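Acyl-CoA dehydrogenase FadE3 (Mycobacterium smegmatis, PDB 4IV6) belongs to the acyl-CoA dehydrogenase family of flavoproteins and carries bound dihydroflavine-adenine dinucleotide in an assembly of four protein chains. Local coordinates at residues Trp82-Gly87 / Leu204-Val209; His92-Lys97 / Leu242-Leu247; Ala142-Asp147 / Val221-Leu226; Val167-Lys172 / Leu187-Val192; Ala251-Val256 / Pro360-Gly365. One frame throughout, in Å; residues are numbered along the deposited sequence.

Contacts 1, 2 and 5 lie in the core and are built round helices. Contact 1 sets a middle-domain loop against the start of helix 83-102, which contact 2 also uses, packing it on helix 234-270. Contact 5 takes up the latter helix further along and touches contact 1, sharing with it the flavin pocket and the second subunit. Contacts 4 and 3 are in the beta middle domain and adjoin: contact 4 is a buried hairpin pair with a regular ladder of backbone bonds, contact 3 an exposed turn with one such bond. Contacts 2 and 5 make no hydrogen bonds across their helices, while contact 1 pairs one short serine bond with aromatic packing.

Contact 1. Residues Trp82-Gly87 / Leu204-Val209; sequences WMSLAG and LGYKGV
The carbonyl oxygen of K207 receives the hydroxyl of S84: OG donates to K207 O over 2.5 Å, an unusually short length, in the carbonyl plane and on a lone pair (C=O...donor angle 139°), while V209 N adds a weak bond to the same oxygen. Serine suits the first turn of helix 83-102, since its small side chain, with OG beside the backbone N (chi1 -63°), reaches the loop without spreading it. S84 CB sits 3.6 Å above the rim of the W82 ring, whose CZ2 lies 3.4 Å from K207 O. Y206 presents its ring edge to the same serine, CD1 being 3.5 Å from OG. The ring then runs along the helix until OH is 3.2 Å from G87 CA, a place that glycine, lacking a side chain, leaves to the hydroxyl. G208 has backbone angles at which a CB would press on the preceding carbonyl oxygen. K203 makes a cation-pi contact with Y206 and bonds its carbonyl oxygen. Y206 also touches the flavin dinucleotide. A backbone carbonyl in an irregular loop is thus met by a helix serine, which ties the N-terminal helices to a loop lining the cofactor pocket.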
# COMPACT_ATOMS: atom_id res chain seq x y z
N TRP B 82 -12.30 -15.36 19.77
CA TRP B 82 -13.24 -15.68 18.69
C TRP B 82 -14.09 -14.46 18.42
O TRP B 82 -14.87 -14.05 19.28
CB TRP B 82 -14.12 -16.88 19.07
CG TRP B 82 -14.97 -17.46 17.99
CD1 TRP B 82 -14.93 -17.19 16.64
CD2 TRP B 82 -15.96 -18.47 18.16
NE1 TRP B 82 -15.83 -17.98 15.98
CE2 TRP B 82 -16.49 -18.77 16.89
CE3 TRP B 82 -16.45 -19.17 19.27
CZ2 TRP B 82 -17.49 -19.71 16.70
CZ3 TRP B 82 -17.45 -20.11 19.07
CH2 TRP B 82 -17.95 -20.37 17.79
N MET B 83 -13.92 -13.88 17.22
CA MET B 83 -14.60 -12.64 16.85
C MET B 83 -16.10 -12.75 17.13
O MET B 83 -16.72 -11.80 17.62
CB MET B 83 -14.37 -12.34 15.36
CG MET B 83 -14.91 -10.98 14.90
SD MET B 83 -14.73 -10.70 13.12
CE MET B 83 -16.00 -11.78 12.47
N SER B 84 -16.66 -13.91 16.81
CA SER B 84 -18.09 -14.14 16.96
C SER B 84 -18.61 -13.89 18.40
O SER B 84 -19.77 -13.50 18.58
CB SER B 84 -18.44 -15.59 16.53
OG SER B 84 -18.17 -15.81 15.14
N LEU B 85 -17.80 -14.15 19.42
CA LEU B 85 -18.25 -13.93 20.79
C LEU B 85 -18.37 -12.43 21.12
O LEU B 85 -19.28 -12.02 21.86
CB LEU B 85 -17.33 -14.65 21.80
CG LEU B 85 -17.24 -16.18 21.62
CD1 LEU B 85 -16.32 -16.75 22.69
CD2 LEU B 85 -18.60 -16.88 21.70
N ALA B 86 -17.50 -11.61 20.54
CA ALA B 86 -17.67 -10.16 20.67
C ALA B 86 -18.91 -9.72 19.90
O ALA B 86 -19.69 -8.89 20.36
CB ALA B 86 -16.43 -9.44 20.16
N GLY B 87 -19.12 -10.32 18.74
CA GLY B 87 -20.30 -9.98 17.90
C GLY B 87 -21.59 -10.31 18.62
O GLY B 87 -22.60 -9.62 18.47
N LEU B 204 -18.84 -16.24 5.23
CA LEU B 204 -17.42 -16.58 5.12
C LEU B 204 -16.77 -16.84 6.48
O LEU B 204 -15.95 -17.74 6.63
CB LEU B 204 -16.69 -15.44 4.42
CG LEU B 204 -15.18 -15.45 4.41
CD1 LEU B 204 -14.65 -16.67 3.69
CD2 LEU B 204 -14.69 -14.18 3.76
N GLY B 205 -17.14 -16.00 7.45
CA GLY B 205 -16.64 -16.09 8.84
C GLY B 205 -17.74 -15.61 9.78
O GLY B 205 -18.93 -15.67 9.43
N TYR B 206 -17.36 -15.19 10.99
CA TYR B 206 -18.34 -14.76 11.98
C TYR B 206 -19.28 -15.93 12.26
O TYR B 206 -20.47 -15.74 12.40
CB TYR B 206 -19.14 -13.56 11.45
CG TYR B 206 -19.90 -12.71 12.48
CD1 TYR B 206 -19.92 -13.03 13.85
CD2 TYR B 206 -20.60 -11.60 12.08
CE1 TYR B 206 -20.64 -12.25 14.76
CE2 TYR B 206 -21.30 -10.81 12.97
CZ TYR B 206 -21.32 -11.13 14.30
OH TYR B 206 -22.02 -10.31 15.17
N LYS B 207 -18.74 -17.14 12.31
CA LYS B 207 -19.57 -18.33 12.44
C LYS B 207 -20.05 -18.56 13.88
O LYS B 207 -19.59 -17.90 14.80
CB LYS B 207 -18.83 -19.53 11.84
CG LYS B 207 -18.89 -19.46 10.30
CD LYS B 207 -18.10 -20.50 9.55
CE LYS B 207 -18.85 -21.81 9.48
NZ LYS B 207 -17.93 -22.94 9.11
N GLY B 208 -20.99 -19.46 14.07
CA GLY B 208 -21.57 -19.68 15.42
C GLY B 208 -22.73 -18.74 15.74
O GLY B 208 -23.80 -19.20 16.16
N VAL B 209 -22.50 -17.44 15.55
CA VAL B 209 -23.55 -16.40 15.61
C VAL B 209 -24.37 -16.32 14.32
O VAL B 209 -23.81 -16.22 13.23
CB VAL B 209 -22.92 -15.00 15.84
CG1 VAL B 209 -23.90 -13.86 15.57
CG2 VAL B 209 -22.40 -14.93 17.27

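Contact 2. Residues His92-Lys97 / Leu242-Leu247; sequences HTVVSK and LEVGRL
V244 gives up more surface here than any other residue of the two segments, because its CB points at helix 83-102 and its two methyls are divided among three neighbours. CG1, anti to the backbone N (chi1 177°), comes 4.0 Å from T93 CG2, the two side chains crossing at about a right angle, and 4.2 Å from V94 CG2. The other methyl, CG2, lies 3.9 Å from K97 CG. V94 ranks second: its CG2 is 3.8 Å from G245 CA, so that a branched side chain rests on bare backbone. The helices run nearly antiparallel, their segment axes at 158° and 9.0 Å apart at closest approach, and the contact joins the N-terminal helical domain of the acyl-CoA dehydrogenase fold to a long helix of the C-terminal domain. K97 takes part through its aliphatic portion alone. CG lies beside V244 CG2, the bend at chi2 (76°) keeps CD close to the same methyl, and this hydrocarbon stem lets a lysine serve at the partly exposed end of an apolar seam. F309 of helix 282-310 touches the side chains of both K97 and V244. Threonine fits its place by being two-faced: CG2 is turned to V244, whereas OG1 is hydrogen-bonded to M89 O, one turn back in its own helix, and to the hydroxyl of Y71.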
# COMPACT_ATOMS: atom_id res chain seq x y z
N HIS B 92 -26.28 -5.71 21.32
CA HIS B 92 -26.92 -5.69 22.62
C HIS B 92 -26.44 -4.49 23.43
O HIS B 92 -27.23 -3.78 24.04
CB HIS B 92 -26.62 -6.99 23.36
CG HIS B 92 -27.17 -7.08 24.74
ND1 HIS B 92 -28.38 -7.67 25.03
CD2 HIS B 92 -26.63 -6.72 25.93
CE1 HIS B 92 -28.58 -7.63 26.34
NE2 HIS B 92 -27.52 -7.07 26.90
N THR B 93 -25.14 -4.25 23.40
CA THR B 93 -24.59 -3.06 24.06
C THR B 93 -25.13 -1.74 23.47
O THR B 93 -25.48 -0.80 24.20
CB THR B 93 -23.05 -3.05 23.99
OG1 THR B 93 -22.53 -4.35 24.37
CG2 THR B 93 -22.49 -1.99 24.89
N VAL B 94 -25.19 -1.67 22.16
CA VAL B 94 -25.69 -0.48 21.50
C VAL B 94 -27.14 -0.24 21.93
O VAL B 94 -27.50 0.88 22.27
CB VAL B 94 -25.53 -0.57 19.98
CG1 VAL B 94 -26.19 0.61 19.30
CG2 VAL B 94 -24.05 -0.63 19.61
N VAL B 95 -27.97 -1.29 21.96
CA VAL B 95 -29.37 -1.12 22.38
C VAL B 95 -29.44 -0.69 23.83
O VAL B 95 -30.26 0.17 24.18
CB VAL B 95 -30.23 -2.39 22.18
CG1 VAL B 95 -31.63 -2.19 22.73
CG2 VAL B 95 -30.28 -2.77 20.72
N SER B 96 -28.59 -1.29 24.69
CA SER B 96 -28.51 -0.88 26.08
C SER B 96 -28.29 0.63 26.16
O SER B 96 -28.97 1.33 26.90
CB SER B 96 -27.39 -1.63 26.85
OG SER B 96 -27.59 -3.03 26.90
N LYS B 97 -27.35 1.14 25.39
CA LYS B 97 -27.07 2.57 25.41
C LYS B 97 -28.22 3.42 24.89
O LYS B 97 -28.52 4.48 25.45
CB LYS B 97 -25.80 2.84 24.59
CG LYS B 97 -25.32 4.29 24.59
CD LYS B 97 -24.65 4.66 25.90
CE LYS B 97 -24.04 6.05 25.82
NZ LYS B 97 -23.49 6.48 27.14
N LEU B 242 -24.00 4.78 17.33
CA LEU B 242 -22.80 4.44 16.53
C LEU B 242 -21.46 4.83 17.17
O LEU B 242 -20.43 4.30 16.81
CB LEU B 242 -22.87 5.08 15.14
CG LEU B 242 -23.93 4.55 14.17
CD1 LEU B 242 -24.04 5.46 12.96
CD2 LEU B 242 -23.60 3.13 13.76
N GLU B 243 -21.47 5.75 18.11
CA GLU B 243 -20.26 6.01 18.89
C GLU B 243 -19.82 4.71 19.60
O GLU B 243 -18.68 4.27 19.45
CB GLU B 243 -20.52 7.11 19.90
CG GLU B 243 -20.74 8.48 19.26
CD GLU B 243 -21.04 9.59 20.25
OE1 GLU B 243 -21.09 9.34 21.47
OE2 GLU B 243 -21.22 10.75 19.79
N VAL B 244 -20.75 4.09 20.33
CA VAL B 244 -20.50 2.80 20.98
C VAL B 244 -20.22 1.72 19.94
O VAL B 244 -19.27 0.93 20.07
CB VAL B 244 -21.70 2.36 21.86
CG1 VAL B 244 -21.45 1.00 22.46
CG2 VAL B 244 -21.94 3.36 22.97
N GLY B 245 -21.04 1.68 18.90
CA GLY B 245 -20.93 0.64 17.89
C GLY B 245 -19.58 0.65 17.16
O GLY B 245 -18.95 -0.39 16.99
N ARG B 246 -19.15 1.81 16.74
CA ARG B 246 -17.88 1.91 16.06
C ARG B 246 -16.70 1.54 16.99
O ARG B 246 -15.76 0.88 16.57
CB ARG B 246 -17.71 3.32 15.49
CG ARG B 246 -18.59 3.56 14.27
CD ARG B 246 -18.68 5.03 13.93
NE ARG B 246 -19.39 5.20 12.65
CZ ARG B 246 -20.03 6.30 12.27
NH1 ARG B 246 -20.12 7.35 13.05
NH2 ARG B 246 -20.63 6.34 11.11
N LEU B 247 -16.75 1.97 18.25
CA LEU B 247 -15.69 1.61 19.22
C LEU B 247 -15.64 0.11 19.46
O LEU B 247 -14.55 -0.48 19.51
CB LEU B 247 -15.83 2.37 20.53
CG LEU B 247 -15.48 3.86 20.47
CD1 LEU B 247 -15.89 4.56 21.76
CD2 LEU B 247 -14.01 4.09 20.16

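Contact 3. Residues Ala142-Asp147 / Val221-Leu226; sequences ARRDGD and VPVSSL
R144 lays its guanidinium against V223, with CG1 3.8 Å above the plane and over its centre, and the two side chains cross at about a right angle. The contact joins the end of strand 141-145 and its turn, part of a beta hairpin with strand 148-159 in the middle domain, to the 3-10 turn that follows strand 219-222. An extended arginine is suited to this exposed surface: with CG anti to the backbone N (chi1 -154°) the chain reaches across to offer V223 a flat, weakly hydrated face. NH1 is also 3.8 Å from V223 CG2. The same methyl that covers the guanidinium, CG1, also lies 3.6 Å from D147 C. G146 takes positive phi, easy for a residue with no side chain, in the turn that leads to D147. V223 N donates to D147 O at 2.9 Å, fairly straight (159°) but from 43° out of the carbonyl plane. P222, its own nitrogen closed in the ring, adds a CA-H...O contact, its CA 3.5 Å from D147 O.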
# COMPACT_ATOMS: atom_id res chain seq x y z
N ALA B 142 -43.89 1.59 9.70
CA ALA B 142 -44.69 1.34 10.87
C ALA B 142 -45.78 2.39 10.91
O ALA B 142 -45.51 3.58 11.09
CB ALA B 142 -43.82 1.41 12.10
N ARG B 143 -47.01 1.95 10.72
CA ARG B 143 -48.13 2.86 10.58
C ARG B 143 -49.05 2.76 11.80
O ARG B 143 -49.43 1.68 12.23
CB ARG B 143 -48.85 2.56 9.27
CG ARG B 143 -50.35 2.62 9.29
CD ARG B 143 -50.88 2.24 7.92
NE ARG B 143 -51.31 3.40 7.15
CZ ARG B 143 -52.56 3.57 6.74
NH1 ARG B 143 -52.89 4.64 6.03
NH2 ARG B 143 -53.46 2.64 7.04
N ARG B 144 -49.38 3.92 12.36
CA ARG B 144 -50.21 3.95 13.54
C ARG B 144 -51.63 3.48 13.20
O ARG B 144 -52.19 3.84 12.17
CB ARG B 144 -50.24 5.35 14.14
CG ARG B 144 -50.52 5.33 15.63
CD ARG B 144 -51.15 6.60 16.09
NE ARG B 144 -51.01 6.76 17.53
CZ ARG B 144 -49.90 7.18 18.13
NH1 ARG B 144 -49.89 7.30 19.44
NH2 ARG B 144 -48.80 7.46 17.42
N ASP B 145 -52.17 2.62 14.05
CA ASP B 145 -53.56 2.19 13.97
C ASP B 145 -54.03 2.02 15.41
O ASP B 145 -53.69 1.03 16.07
CB ASP B 145 -53.69 0.88 13.19
CG ASP B 145 -55.09 0.30 13.23
OD1 ASP B 145 -56.03 1.06 13.37
OD2 ASP B 145 -55.26 -0.92 13.14
N GLY B 146 -54.76 3.02 15.90
CA GLY B 146 -55.21 3.03 17.29
C GLY B 146 -54.00 3.19 18.18
O GLY B 146 -53.20 4.10 17.99
N ASP B 147 -53.83 2.28 19.13
CA ASP B 147 -52.67 2.32 20.00
C ASP B 147 -51.62 1.31 19.64
O ASP B 147 -50.80 0.97 20.48
CB ASP B 147 -53.08 2.14 21.45
CG ASP B 147 -54.04 3.22 21.91
OD1 ASP B 147 -53.82 4.42 21.62
OD2 ASP B 147 -55.03 2.84 22.56
N VAL B 221 -47.39 -3.91 17.15
CA VAL B 221 -46.75 -3.63 18.44
C VAL B 221 -47.44 -2.41 19.02
O VAL B 221 -47.96 -1.59 18.30
CB VAL B 221 -45.24 -3.38 18.30
CG1 VAL B 221 -44.57 -4.58 17.68
CG2 VAL B 221 -44.95 -2.11 17.49
N PRO B 222 -47.45 -2.29 20.35
CA PRO B 222 -48.07 -1.10 20.90
C PRO B 222 -47.25 0.15 20.62
O PRO B 222 -46.02 0.06 20.42
CB PRO B 222 -48.16 -1.41 22.41
CG PRO B 222 -47.24 -2.54 22.67
CD PRO B 222 -46.98 -3.23 21.37
N VAL B 223 -47.92 1.30 20.58
CA VAL B 223 -47.22 2.58 20.28
C VAL B 223 -46.16 2.92 21.31
O VAL B 223 -45.20 3.62 21.00
CB VAL B 223 -48.15 3.79 20.04
CG1 VAL B 223 -48.96 3.56 18.77
CG2 VAL B 223 -49.06 4.08 21.23
N SER B 224 -46.30 2.36 22.52
CA SER B 224 -45.28 2.51 23.57
C SER B 224 -43.93 1.87 23.20
O SER B 224 -42.92 2.09 23.87
CB SER B 224 -45.80 1.93 24.89
OG SER B 224 -45.93 0.52 24.81
N SER B 225 -43.89 1.09 22.11
CA SER B 225 -42.62 0.53 21.63
C SER B 225 -41.67 1.59 21.07
O SER B 225 -40.49 1.31 20.88
CB SER B 225 -42.86 -0.52 20.55
OG SER B 225 -43.47 0.07 19.42
N LEU B 226 -42.20 2.77 20.77
CA LEU B 226 -41.39 3.86 20.23
C LEU B 226 -40.27 4.17 21.17
O LEU B 226 -40.48 4.30 22.38
CB LEU B 226 -42.24 5.13 20.01
CG LEU B 226 -41.47 6.36 19.53
CD1 LEU B 226 -40.82 6.17 18.15
CD2 LEU B 226 -42.36 7.58 19.53

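Contact 4. Residues Val167-Lys172 / Leu187-Val192; sequences VALMCK and LLVEKV
C171, two residues beyond the L169-L187 pair, sets its SG 3.8 Å from L187 CG. With chi1 at 55°, SG stands between the backbone N and the carbonyl carbon, and the compact thiol fits beside the leucine. The segments are strongly twisted, their axes standing at 130° instead of near 180°. They form the beta hairpin of strands 166-172 and 184-190 in the middle domain, with strand 122-125 on the far side of 166-172. V167 with V189 and L169 with L187 are hydrogen-bonded pairs; V189 N to V167 O (2.8 Å, 175°) and L169 N to L187 O (2.8 Å) are the straightest of four bonds. These four branched residues share one face, where L169 CB lies 3.9 Å from V189 CG2. A168 and L188, the non-hydrogen-bonded pair between them, turn to the other face. There the small alanine leaves place for V95 of helix 83-102, while its CB also lies 4.3 Å from L188 CD2.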
# COMPACT_ATOMS: atom_id res chain seq x y z
N VAL B 167 -35.70 -6.33 19.54
CA VAL B 167 -35.01 -5.84 18.35
C VAL B 167 -35.30 -4.34 18.23
O VAL B 167 -36.45 -3.91 18.28
CB VAL B 167 -35.48 -6.63 17.10
CG1 VAL B 167 -34.87 -6.05 15.82
CG2 VAL B 167 -35.11 -8.10 17.23
N ALA B 168 -34.24 -3.54 18.19
CA ALA B 168 -34.36 -2.12 17.94
C ALA B 168 -34.45 -1.91 16.43
O ALA B 168 -33.46 -2.00 15.70
CB ALA B 168 -33.18 -1.36 18.52
N LEU B 169 -35.67 -1.65 15.97
CA LEU B 169 -35.98 -1.65 14.55
C LEU B 169 -36.06 -0.23 14.02
O LEU B 169 -36.93 0.52 14.45
CB LEU B 169 -37.34 -2.31 14.32
CG LEU B 169 -37.79 -2.48 12.87
CD1 LEU B 169 -36.94 -3.53 12.14
CD2 LEU B 169 -39.24 -2.90 12.83
N MET B 170 -35.20 0.12 13.08
CA MET B 170 -35.28 1.43 12.44
C MET B 170 -36.25 1.29 11.29
O MET B 170 -36.09 0.39 10.44
CB MET B 170 -33.92 1.92 11.97
CG MET B 170 -33.93 3.34 11.41
SD MET B 170 -32.30 3.90 10.84
CE MET B 170 -31.55 4.34 12.37
N CYS B 171 -37.26 2.14 11.27
CA CYS B 171 -38.36 2.04 10.32
C CYS B 171 -39.00 3.39 10.06
O CYS B 171 -38.75 4.34 10.79
CB CYS B 171 -39.39 1.03 10.81
SG CYS B 171 -40.03 1.37 12.46
N LYS B 172 -39.79 3.49 9.00
CA LYS B 172 -40.45 4.73 8.64
C LYS B 172 -41.81 4.83 9.31
O LYS B 172 -42.76 4.13 8.91
CB LYS B 172 -40.59 4.87 7.11
CG LYS B 172 -39.25 5.15 6.40
CD LYS B 172 -39.41 5.25 4.89
CE LYS B 172 -38.11 5.70 4.25
NZ LYS B 172 -38.07 5.50 2.79
N LEU B 187 -38.18 1.61 16.88
CA LEU B 187 -39.16 0.94 17.71
C LEU B 187 -38.49 -0.26 18.36
O LEU B 187 -37.68 -0.95 17.72
CB LEU B 187 -40.37 0.46 16.90
CG LEU B 187 -41.19 1.44 16.04
CD1 LEU B 187 -42.45 0.76 15.51
CD2 LEU B 187 -41.57 2.70 16.76
N LEU B 188 -38.82 -0.50 19.63
CA LEU B 188 -38.33 -1.65 20.36
C LEU B 188 -39.36 -2.76 20.18
O LEU B 188 -40.39 -2.74 20.78
CB LEU B 188 -38.18 -1.31 21.85
CG LEU B 188 -37.35 -0.06 22.13
CD1 LEU B 188 -37.37 0.30 23.59
CD2 LEU B 188 -35.94 -0.29 21.67
N VAL B 189 -39.06 -3.71 19.32
CA VAL B 189 -39.99 -4.74 18.88
C VAL B 189 -39.67 -6.09 19.51
O VAL B 189 -38.56 -6.61 19.36
CB VAL B 189 -39.86 -4.88 17.35
CG1 VAL B 189 -40.82 -5.93 16.80
CG2 VAL B 189 -40.13 -3.52 16.72
N GLU B 190 -40.65 -6.65 20.19
CA GLU B 190 -40.57 -8.02 20.66
C GLU B 190 -41.01 -9.02 19.57
O GLU B 190 -41.51 -8.63 18.51
CB GLU B 190 -41.45 -8.19 21.93
CG GLU B 190 -41.09 -7.19 23.01
CD GLU B 190 -41.89 -7.39 24.29
OE1 GLU B 190 -42.80 -8.24 24.35
OE2 GLU B 190 -41.60 -6.70 25.25
N LYS B 191 -40.82 -10.29 19.84
CA LYS B 191 -41.18 -11.36 18.91
C LYS B 191 -42.71 -11.58 18.83
O LYS B 191 -43.24 -12.55 19.36
CB LYS B 191 -40.44 -12.65 19.28
CG LYS B 191 -38.92 -12.58 19.16
CD LYS B 191 -38.46 -12.52 17.71
CE LYS B 191 -36.99 -12.16 17.56
NZ LYS B 191 -36.10 -13.26 18.00
N VAL B 192 -43.40 -10.67 18.15
CA VAL B 192 -44.84 -10.67 18.03
C VAL B 192 -45.31 -11.44 16.78
O VAL B 192 -44.51 -11.69 15.87
CB VAL B 192 -45.38 -9.23 17.98
CG1 VAL B 192 -44.96 -8.49 19.24
CG2 VAL B 192 -44.87 -8.50 16.74

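Contact 5. Residues Ala251-Val256 / Pro360-Gly365; sequences ARATGV and PLMIVG. With FDA (dihydroflavine-adenine dinucleotide), chain D.
R252 starts at a CB 4.2 Å from M362 CG, in one of the two conformers of M362, and its next carbon, CG, packs on A86 of helix 83-102. At chi3 (-115°) the chain bends toward helix 352-364; NE is hydrogen-bonded outside the two segments. At the tip NH2 makes a salt bridge with E366 and NH1 bonds to Q248, so this buried charge has a carboxylate to balance it. NH2 also lies 3.4 Å from L361 CD1, which approaches the guanidinium at its edge, near the plane. Leucine suits the spot because its fork faces two ways: CD2 rests 3.5 Å from C7M of the flavin dinucleotide. In the same conformer M362 CE lies 3.9 Å from V256 CG2 and 4.2 Å from A253 CB; an unbranched thioether can bend to reach them. The segments run nearly antiparallel, at 155°, with axes 10.0 Å apart; helix 83-102 packs on both, helix 316-340 touches A253, and Y346 of the second subunit packs on L361.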
# COMPACT_ATOMS: atom_id res chain seq x y z
N ALA B 251 -12.57 -2.47 18.49
CA ALA B 251 -12.05 -3.44 19.46
C ALA B 251 -12.09 -4.88 18.95
O ALA B 251 -11.18 -5.65 19.23
CB ALA B 251 -12.83 -3.35 20.77
N ARG B 252 -13.15 -5.26 18.23
CA ARG B 252 -13.15 -6.55 17.59
C ARG B 252 -11.97 -6.74 16.68
O ARG B 252 -11.38 -7.83 16.63
CB ARG B 252 -14.37 -6.77 16.73
CG ARG B 252 -15.49 -7.42 17.41
CD ARG B 252 -16.56 -7.82 16.41
NE ARG B 252 -17.73 -7.06 16.70
CZ ARG B 252 -18.79 -7.00 15.92
NH1 ARG B 252 -19.80 -6.29 16.32
NH2 ARG B 252 -18.84 -7.65 14.76
N ALA B 253 -11.67 -5.69 15.93
CA ALA B 253 -10.62 -5.72 14.94
C ALA B 253 -9.25 -5.74 15.63
O ALA B 253 -8.37 -6.50 15.22
CB ALA B 253 -10.79 -4.55 13.97
N THR B 254 -9.04 -4.96 16.69
CA THR B 254 -7.77 -5.07 17.37
C THR B 254 -7.60 -6.42 18.06
O THR B 254 -6.49 -6.90 18.19
CB THR B 254 -7.48 -3.95 18.37
OG1 THR B 254 -8.51 -3.89 19.36
CG2 THR B 254 -7.33 -2.64 17.63
N GLY B 255 -8.70 -7.06 18.45
CA GLY B 255 -8.66 -8.36 19.10
C GLY B 255 -8.26 -9.43 18.11
O GLY B 255 -7.37 -10.24 18.40
N VAL B 256 -8.89 -9.41 16.93
CA VAL B 256 -8.54 -10.34 15.87
C VAL B 256 -7.07 -10.14 15.43
O VAL B 256 -6.31 -11.09 15.29
CB VAL B 256 -9.50 -10.26 14.67
CG1 VAL B 256 -8.99 -11.09 13.50
CG2 VAL B 256 -10.88 -10.77 15.07
N PRO B 360 -12.53 -9.43 7.25
CA PRO B 360 -13.36 -8.65 6.35
C PRO B 360 -14.73 -8.26 6.90
O PRO B 360 -15.30 -7.24 6.46
CB PRO B 360 -13.49 -9.54 5.10
CG PRO B 360 -12.39 -10.52 5.20
CD PRO B 360 -12.16 -10.73 6.65
N LEU B 361 -15.23 -8.99 7.88
CA LEU B 361 -16.52 -8.65 8.49
C LEU B 361 -16.54 -7.23 9.00
O LEU B 361 -17.51 -6.50 8.75
CB LEU B 361 -16.86 -9.61 9.63
CG LEU B 361 -18.24 -9.50 10.31
CD1 LEU B 361 -18.22 -8.56 11.50
CD2 LEU B 361 -19.38 -9.10 9.37
N MET B 362 -15.49 -6.80 9.69
CA MET B 362 -15.43 -5.46 10.29
C MET B 362 -15.25 -4.37 9.25
O MET B 362 -15.46 -3.20 9.53
CB MET B 362 -14.31 -5.38 11.33
CG MET B 362 -14.63 -6.12 12.63
SD MET B 362 -14.49 -7.91 12.52
CE MET B 362 -12.71 -8.10 12.84
N ILE B 363 -14.85 -4.75 8.05
CA ILE B 363 -14.68 -3.83 6.93
C ILE B 363 -15.98 -3.59 6.14
O ILE B 363 -16.32 -2.43 5.85
CB ILE B 363 -13.59 -4.38 5.99
CG1 ILE B 363 -12.22 -4.14 6.62
CG2 ILE B 363 -13.62 -3.74 4.62
CD1 ILE B 363 -11.08 -4.77 5.85
N VAL B 364 -16.70 -4.66 5.79
CA VAL B 364 -17.86 -4.59 4.87
C VAL B 364 -19.20 -4.76 5.54
O VAL B 364 -20.24 -4.44 4.93
CB VAL B 364 -17.83 -5.63 3.73
CG1 VAL B 364 -16.55 -5.53 2.95
CG2 VAL B 364 -18.04 -7.07 4.23
N GLY B 365 -19.20 -5.29 6.75
CA GLY B 365 -20.41 -5.78 7.40
C GLY B 365 -20.73 -5.13 8.73
O GLY B 365 -21.58 -5.61 9.49
PA FDA D . -24.31 -1.27 -0.13
O1A FDA D . -24.84 -0.07 0.61
O2A FDA D . -25.16 -1.95 -1.18
O5B FDA D . -22.91 -0.86 -0.78
C5B FDA D . -22.21 -1.69 -1.73
C4B FDA D . -20.86 -1.04 -2.07
O4B FDA D . -21.03 0.32 -2.51
C3B FDA D . -19.95 -0.94 -0.86
O3B FDA D . -18.57 -0.96 -1.31
C2B FDA D . -20.33 0.40 -0.29
O2B FDA D . -19.34 0.99 0.55
C1B FDA D . -20.46 1.21 -1.56
N9A FDA D . -21.30 2.43 -1.40
C8A FDA D . -22.65 2.44 -1.24
N7A FDA D . -23.10 3.70 -1.18
C5A FDA D . -22.02 4.51 -1.30
C6A FDA D . -21.77 5.94 -1.31
N6A FDA D . -22.80 6.79 -1.18
N1A FDA D . -20.51 6.42 -1.45
C2A FDA D . -19.48 5.57 -1.61
N3A FDA D . -19.62 4.23 -1.60
C4A FDA D . -20.84 3.67 -1.47
N1 FDA D . -26.88 -4.70 9.80
C2 FDA D . -27.74 -4.51 10.80
O2 FDA D . -28.62 -3.63 10.68
N3 FDA D . -27.69 -5.22 11.94
C4 FDA D . -26.80 -6.19 12.17
O4 FDA D . -26.81 -6.85 13.25
C4X FDA D . -25.79 -6.45 11.13
N5 FDA D . -24.86 -7.42 11.22
C5X FDA D . -24.27 -7.90 10.10
C6 FDA D . -23.64 -9.14 10.08
C7 FDA D . -23.00 -9.62 8.93
C7M FDA D . -22.35 -10.98 8.92
C8 FDA D . -22.96 -8.82 7.77
C8M FDA D . -22.29 -9.24 6.49
C9 FDA D . -23.60 -7.59 7.79
C9A FDA D . -24.27 -7.12 8.93
N10 FDA D . -24.93 -5.88 8.89
C10 FDA D . -25.91 -5.65 9.89
C1' FDA D . -25.21 -5.32 7.57
C2' FDA D . -24.12 -4.31 7.27
O2' FDA D . -24.21 -3.18 8.13
C3' FDA D . -24.24 -3.89 5.80
O3' FDA D . -23.72 -4.95 5.00
C4' FDA D . -23.50 -2.62 5.47
O4' FDA D . -24.34 -1.55 5.92
C5' FDA D . -23.29 -2.45 3.96
O5' FDA D . -24.54 -2.63 3.32
P FDA D . -24.75 -3.23 1.87
O1P FDA D . -26.22 -2.99 1.61
O2P FDA D . -24.24 -4.63 1.84
O3P FDA D . -23.79 -2.31 0.96